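Local coordinates for OBG-type G domain-containing protein (Pyrococcus horikoshii, PDB 2E87) that binds GDP and is probably a GTP-binding protein of the Obg type, its cellular role unknown, at residues L74-V86 with I235-G247. Sequence-based numbering, arbitrary orientation.
Sequences LPKFYQELVDVLV and IEKQAILALRYLG. With SO4 (sulfate ion), chain D.
Q238 reaches across to two acidic side chains with one amide nitrogen. Its NE2 donates to D83 OD1 at 2.8 Å and to E80 OE2. The second distance, 2.4 Å, is too short to be taken literally. D83 OD1 is met from above its carboxylate plane, whereas OD1 lies near the amide plane of Q238. Q238 carries CG anti to its backbone N (chi1 -169°) and is extended beyond it, which brings NE2 between the two acids. A leucine here would probably leave E80 and D83 without their shared donor and close to each other's charge. D83 OD2 accepts a further bond, from the backbone N of R88.

At the start of helix 76-86 a water bridges the segments. It accepts from F77 N and donates to Y245 O, both at 3.2 Å. The water and K76 N also each lie 2.5 Å from O2 of a sulfate, probably from the crystallisation liquor; both distances are too short to trust in detail. K76 CB lies over one face of the Y245 ring, 4.0 Å from its centroid.

The buried side is mostly apolar. L246 CB and CD2 cover one face of the F77 ring and L81 CG the opposite one. A242 O lies at its edge and takes the N-H of Y245. A242 CB touches L81 CD2, and V84 CG2 packs on A239 CB at 4.0 Å. A239 O accepts from Y197 OH.

The segment axes run nearly antiparallel, at 161°. The contact joins the N-terminal helical domain to the G domain: L85 packs on helix 144-156, and L246 on strand 214-220 of the central sheet.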
loop_
_atom_site.group_PDB
_atom_site.type_symbol
_atom_site.label_atom_id
_atom_site.label_comp_id
_atom_site.label_asym_id
_atom_site.label_seq_id
_atom_site.Cartn_x
_atom_site.Cartn_y
_atom_site.Cartn_z
ATOM N N LEU A 74 4.421 3.224 -6.597
ATOM C CA LEU A 74 4.238 3.355 -5.163
ATOM C C LEU A 74 5.532 3.374 -4.385
ATOM O O LEU A 74 6.553 2.860 -4.834
ATOM C CB LEU A 74 3.370 2.204 -4.638
ATOM C CG LEU A 74 1.929 2.167 -5.162
ATOM C CD1 LEU A 74 1.135 1.100 -4.459
ATOM C CD2 LEU A 74 1.281 3.513 -4.942
ATOM N N PRO A 75 5.523 4.006 -3.211
ATOM C CA PRO A 75 6.755 4.018 -2.419
ATOM C C PRO A 75 7.047 2.543 -2.065
ATOM O O PRO A 75 6.115 1.749 -1.909
ATOM C CB PRO A 75 6.359 4.843 -1.200
ATOM C CG PRO A 75 5.383 5.825 -1.772
ATOM C CD PRO A 75 4.538 4.967 -2.685
ATOM N N LYS A 76 8.321 2.179 -1.959
ATOM C CA LYS A 76 8.730 0.811 -1.644
ATOM C C LYS A 76 7.995 0.194 -0.473
ATOM O O LYS A 76 7.686 -0.989 -0.490
ATOM C CB LYS A 76 10.232 0.739 -1.380
ATOM C CG LYS A 76 11.069 0.961 -2.623
ATOM C CD LYS A 76 12.540 0.637 -2.392
ATOM C CE LYS A 76 13.362 0.818 -3.668
ATOM N NZ LYS A 76 14.752 0.271 -3.528
ATOM N N PHE A 77 7.724 1.001 0.543
ATOM C CA PHE A 77 7.021 0.529 1.725
ATOM C C PHE A 77 5.651 -0.032 1.354
ATOM O O PHE A 77 5.291 -1.118 1.802
ATOM C CB PHE A 77 6.884 1.672 2.743
ATOM C CG PHE A 77 5.998 1.351 3.910
ATOM C CD1 PHE A 77 6.400 0.436 4.882
ATOM C CD2 PHE A 77 4.744 1.958 4.028
ATOM C CE1 PHE A 77 5.570 0.127 5.958
ATOM C CE2 PHE A 77 3.903 1.655 5.103
ATOM C CZ PHE A 77 4.323 0.732 6.074
ATOM N N TYR A 78 4.893 0.703 0.542
ATOM C CA TYR A 78 3.575 0.230 0.121
ATOM C C TYR A 78 3.698 -0.946 -0.856
ATOM O O TYR A 78 2.863 -1.851 -0.860
ATOM C CB TYR A 78 2.752 1.356 -0.503
ATOM C CG TYR A 78 2.043 2.227 0.514
ATOM C CD1 TYR A 78 1.480 1.669 1.653
ATOM C CD2 TYR A 78 1.909 3.599 0.329
ATOM C CE1 TYR A 78 0.813 2.427 2.580
ATOM C CE2 TYR A 78 1.228 4.385 1.269
ATOM C CZ TYR A 78 0.683 3.781 2.393
ATOM O OH TYR A 78 -0.005 4.508 3.331
ATOM N N GLN A 79 4.738 -0.946 -1.678
ATOM C CA GLN A 79 4.918 -2.063 -2.596
ATOM C C GLN A 79 5.083 -3.319 -1.753
ATOM O O GLN A 79 4.544 -4.380 -2.055
ATOM C CB GLN A 79 6.152 -1.851 -3.461
ATOM C CG GLN A 79 5.908 -0.905 -4.612
ATOM C CD GLN A 79 7.157 -0.643 -5.418
ATOM O OE1 GLN A 79 7.917 -1.561 -5.734
ATOM N NE2 GLN A 79 7.376 0.616 -5.762
ATOM N N GLU A 80 5.812 -3.180 -0.662
ATOM C CA GLU A 80 6.038 -4.318 0.211
ATOM C C GLU A 80 4.736 -4.762 0.907
ATOM O O GLU A 80 4.391 -5.944 0.908
ATOM C CB GLU A 80 7.126 -3.955 1.222
ATOM C CG GLU A 80 7.957 -5.100 1.686
ATOM C CD GLU A 80 8.542 -5.902 0.546
ATOM O OE1 GLU A 80 9.018 -5.318 -0.444
ATOM O OE2 GLU A 80 8.539 -7.138 0.653
ATOM N N LEU A 81 3.986 -3.833 1.483
ATOM C CA LEU A 81 2.770 -4.245 2.146
ATOM C C LEU A 81 1.685 -4.695 1.173
ATOM O O LEU A 81 0.880 -5.553 1.511
ATOM C CB LEU A 81 2.257 -3.148 3.072
ATOM C CG LEU A 81 3.167 -2.841 4.263
ATOM C CD1 LEU A 81 2.437 -1.922 5.180
ATOM C CD2 LEU A 81 3.529 -4.090 5.003
ATOM N N VAL A 82 1.652 -4.120 -0.025
ATOM C CA VAL A 82 0.678 -4.538 -1.033
ATOM C C VAL A 82 0.931 -6.026 -1.333
ATOM O O VAL A 82 0.007 -6.833 -1.429
ATOM C CB VAL A 82 0.835 -3.736 -2.357
ATOM C CG1 VAL A 82 0.167 -4.490 -3.523
ATOM C CG2 VAL A 82 0.206 -2.353 -2.201
ATOM N N ASP A 83 2.205 -6.366 -1.485
ATOM C CA ASP A 83 2.609 -7.723 -1.764
ATOM C C ASP A 83 2.169 -8.610 -0.605
ATOM O O ASP A 83 1.658 -9.700 -0.807
ATOM C CB ASP A 83 4.129 -7.776 -1.938
ATOM C CG ASP A 83 4.630 -9.149 -2.397
ATOM O OD1 ASP A 83 5.838 -9.397 -2.268
ATOM O OD2 ASP A 83 3.834 -9.968 -2.897
ATOM N N VAL A 84 2.354 -8.133 0.620
ATOM C CA VAL A 84 1.970 -8.917 1.784
ATOM C C VAL A 84 0.478 -9.176 1.844
ATOM O O VAL A 84 0.051 -10.269 2.175
ATOM C CB VAL A 84 2.390 -8.221 3.110
ATOM C CG1 VAL A 84 1.543 -8.723 4.266
ATOM C CG2 VAL A 84 3.840 -8.500 3.394
ATOM N N LEU A 85 -0.314 -8.169 1.523
ATOM C CA LEU A 85 -1.762 -8.296 1.602
ATOM C C LEU A 85 -2.493 -9.019 0.465
ATOM O O LEU A 85 -3.488 -9.705 0.709
ATOM C CB LEU A 85 -2.391 -6.905 1.762
ATOM C CG LEU A 85 -2.054 -6.121 3.028
ATOM C CD1 LEU A 85 -2.736 -4.767 3.003
ATOM C CD2 LEU A 85 -2.506 -6.914 4.232
ATOM N N VAL A 86 -2.026 -8.877 -0.769
ATOM C CA VAL A 86 -2.751 -9.485 -1.883
ATOM C C VAL A 86 -1.879 -10.188 -2.901
ATOM O O VAL A 86 -2.390 -10.737 -3.878
ATOM C CB VAL A 86 -3.583 -8.404 -2.613
ATOM C CG1 VAL A 86 -4.414 -7.638 -1.605
ATOM C CG2 VAL A 86 -2.671 -7.424 -3.353
ATOM N N ILE A 235 5.990 -14.521 5.583
ATOM C CA ILE A 235 5.116 -13.426 5.202
ATOM C C ILE A 235 5.078 -12.313 6.267
ATOM O O ILE A 235 5.357 -11.149 5.965
ATOM C CB ILE A 235 3.691 -13.943 4.917
ATOM C CG1 ILE A 235 2.822 -12.803 4.390
ATOM C CG2 ILE A 235 3.097 -14.574 6.172
ATOM C CD1 ILE A 235 1.347 -13.157 4.290
ATOM N N GLU A 236 4.746 -12.659 7.509
ATOM C CA GLU A 236 4.695 -11.649 8.559
ATOM C C GLU A 236 6.080 -11.066 8.724
ATOM O O GLU A 236 6.251 -9.937 9.159
ATOM C CB GLU A 236 4.187 -12.250 9.869
ATOM C CG GLU A 236 4.769 -13.587 10.211
ATOM C CD GLU A 236 4.011 -14.261 11.331
ATOM O OE1 GLU A 236 2.777 -14.431 11.195
ATOM O OE2 GLU A 236 4.645 -14.626 12.346
ATOM N N LYS A 237 7.072 -11.844 8.337
ATOM C CA LYS A 237 8.452 -11.411 8.405
ATOM C C LYS A 237 8.647 -10.309 7.351
ATOM O O LYS A 237 9.337 -9.307 7.592
ATOM C CB LYS A 237 9.338 -12.609 8.097
ATOM C CG LYS A 237 10.744 -12.583 8.628
ATOM C CD LYS A 237 11.252 -14.029 8.629
ATOM C CE LYS A 237 12.628 -14.192 9.256
ATOM N NZ LYS A 237 13.019 -15.641 9.312
ATOM N N GLN A 238 8.042 -10.502 6.180
ATOM C CA GLN A 238 8.149 -9.527 5.104
ATOM C C GLN A 238 7.424 -8.241 5.530
ATOM O O GLN A 238 7.875 -7.140 5.222
ATOM C CB GLN A 238 7.521 -10.083 3.819
ATOM C CG GLN A 238 7.801 -9.279 2.535
ATOM C CD GLN A 238 6.827 -9.615 1.395
ATOM O OE1 GLN A 238 6.039 -10.554 1.502
ATOM N NE2 GLN A 238 6.886 -8.849 0.302
ATOM N N ALA A 239 6.309 -8.395 6.243
ATOM C CA ALA A 239 5.515 -7.265 6.723
ATOM C C ALA A 239 6.277 -6.433 7.750
ATOM O O ALA A 239 6.162 -5.200 7.791
ATOM C CB ALA A 239 4.217 -7.762 7.342
ATOM N N ILE A 240 7.042 -7.127 8.589
ATOM C CA ILE A 240 7.844 -6.497 9.633
ATOM C C ILE A 240 9.030 -5.809 8.992
ATOM O O ILE A 240 9.303 -4.639 9.266
ATOM C CB ILE A 240 8.381 -7.549 10.629
ATOM C CG1 ILE A 240 7.227 -8.152 11.425
ATOM C CG2 ILE A 240 9.421 -6.929 11.548
ATOM C CD1 ILE A 240 7.614 -9.451 12.124
ATOM N N LEU A 241 9.727 -6.530 8.121
ATOM C CA LEU A 241 10.900 -5.969 7.476
ATOM C C LEU A 241 10.598 -4.828 6.522
ATOM O O LEU A 241 11.513 -4.134 6.075
ATOM C CB LEU A 241 11.684 -7.062 6.749
ATOM C CG LEU A 241 12.260 -8.172 7.633
ATOM C CD1 LEU A 241 13.112 -9.096 6.778
ATOM C CD2 LEU A 241 13.097 -7.578 8.753
ATOM N N ALA A 242 9.319 -4.637 6.210
ATOM C CA ALA A 242 8.911 -3.550 5.331
ATOM C C ALA A 242 9.274 -2.210 5.992
ATOM O O ALA A 242 9.469 -1.204 5.304
ATOM C CB ALA A 242 7.402 -3.612 5.068
ATOM N N LEU A 243 9.367 -2.209 7.322
ATOM C CA LEU A 243 9.705 -0.994 8.076
ATOM C C LEU A 243 11.036 -0.396 7.612
ATOM O O LEU A 243 11.303 0.771 7.856
ATOM C CB LEU A 243 9.738 -1.288 9.591
ATOM C CG LEU A 243 8.412 -1.780 10.213
ATOM C CD1 LEU A 243 8.583 -2.084 11.692
ATOM C CD2 LEU A 243 7.330 -0.738 10.022
ATOM N N ARG A 244 11.852 -1.194 6.922
ATOM C CA ARG A 244 13.140 -0.735 6.393
ATOM C C ARG A 244 12.919 0.408 5.410
ATOM O O ARG A 244 13.774 1.294 5.268
ATOM C CB ARG A 244 13.874 -1.841 5.623
ATOM C CG ARG A 244 14.248 -3.086 6.399
ATOM C CD ARG A 244 14.988 -4.075 5.487
ATOM N NE ARG A 244 15.278 -5.345 6.154
ATOM C CZ ARG A 244 15.900 -6.374 5.582
ATOM N NH1 ARG A 244 16.309 -6.291 4.322
ATOM N NH2 ARG A 244 16.108 -7.493 6.269
ATOM N N TYR A 245 11.785 0.369 4.720
ATOM C CA TYR A 245 11.456 1.381 3.726
ATOM C C TYR A 245 10.706 2.603 4.255
ATOM O O TYR A 245 10.495 3.569 3.523
ATOM C CB TYR A 245 10.664 0.728 2.599
ATOM C CG TYR A 245 11.405 -0.427 1.980
ATOM C CD1 TYR A 245 10.813 -1.672 1.864
ATOM C CD2 TYR A 245 12.705 -0.266 1.505
ATOM C CE1 TYR A 245 11.494 -2.740 1.285
ATOM C CE2 TYR A 245 13.395 -1.316 0.925
ATOM C CZ TYR A 245 12.784 -2.552 0.816
ATOM O OH TYR A 245 13.464 -3.593 0.234
ATOM N N LEU A 246 10.299 2.549 5.516
ATOM C CA LEU A 246 9.585 3.645 6.162
ATOM C C LEU A 246 10.501 4.380 7.150
ATOM O O LEU A 246 10.663 5.601 7.076
ATOM C CB LEU A 246 8.381 3.099 6.912
ATOM C CG LEU A 246 7.535 4.079 7.710
ATOM C CD1 LEU A 246 6.904 5.131 6.810
ATOM C CD2 LEU A 246 6.461 3.273 8.407
ATOM N N GLY A 247 11.107 3.622 8.061
ATOM C CA GLY A 247 11.981 4.201 9.066
ATOM C C GLY A 247 13.293 4.789 8.591
ATOM O O GLY A 247 13.943 4.248 7.706
HETATM S S SO4 D . 10.609 5.205 -1.833
HETATM O O1 SO4 D . 9.994 6.050 -0.696
HETATM O O2 SO4 D . 10.209 3.748 -1.776
HETATM O O3 SO4 D . 10.140 5.802 -3.159
HETATM O O4 SO4 D . 12.143 5.212 -1.731
HETATM O O HOH W 1 9.289 3.792 0.593
#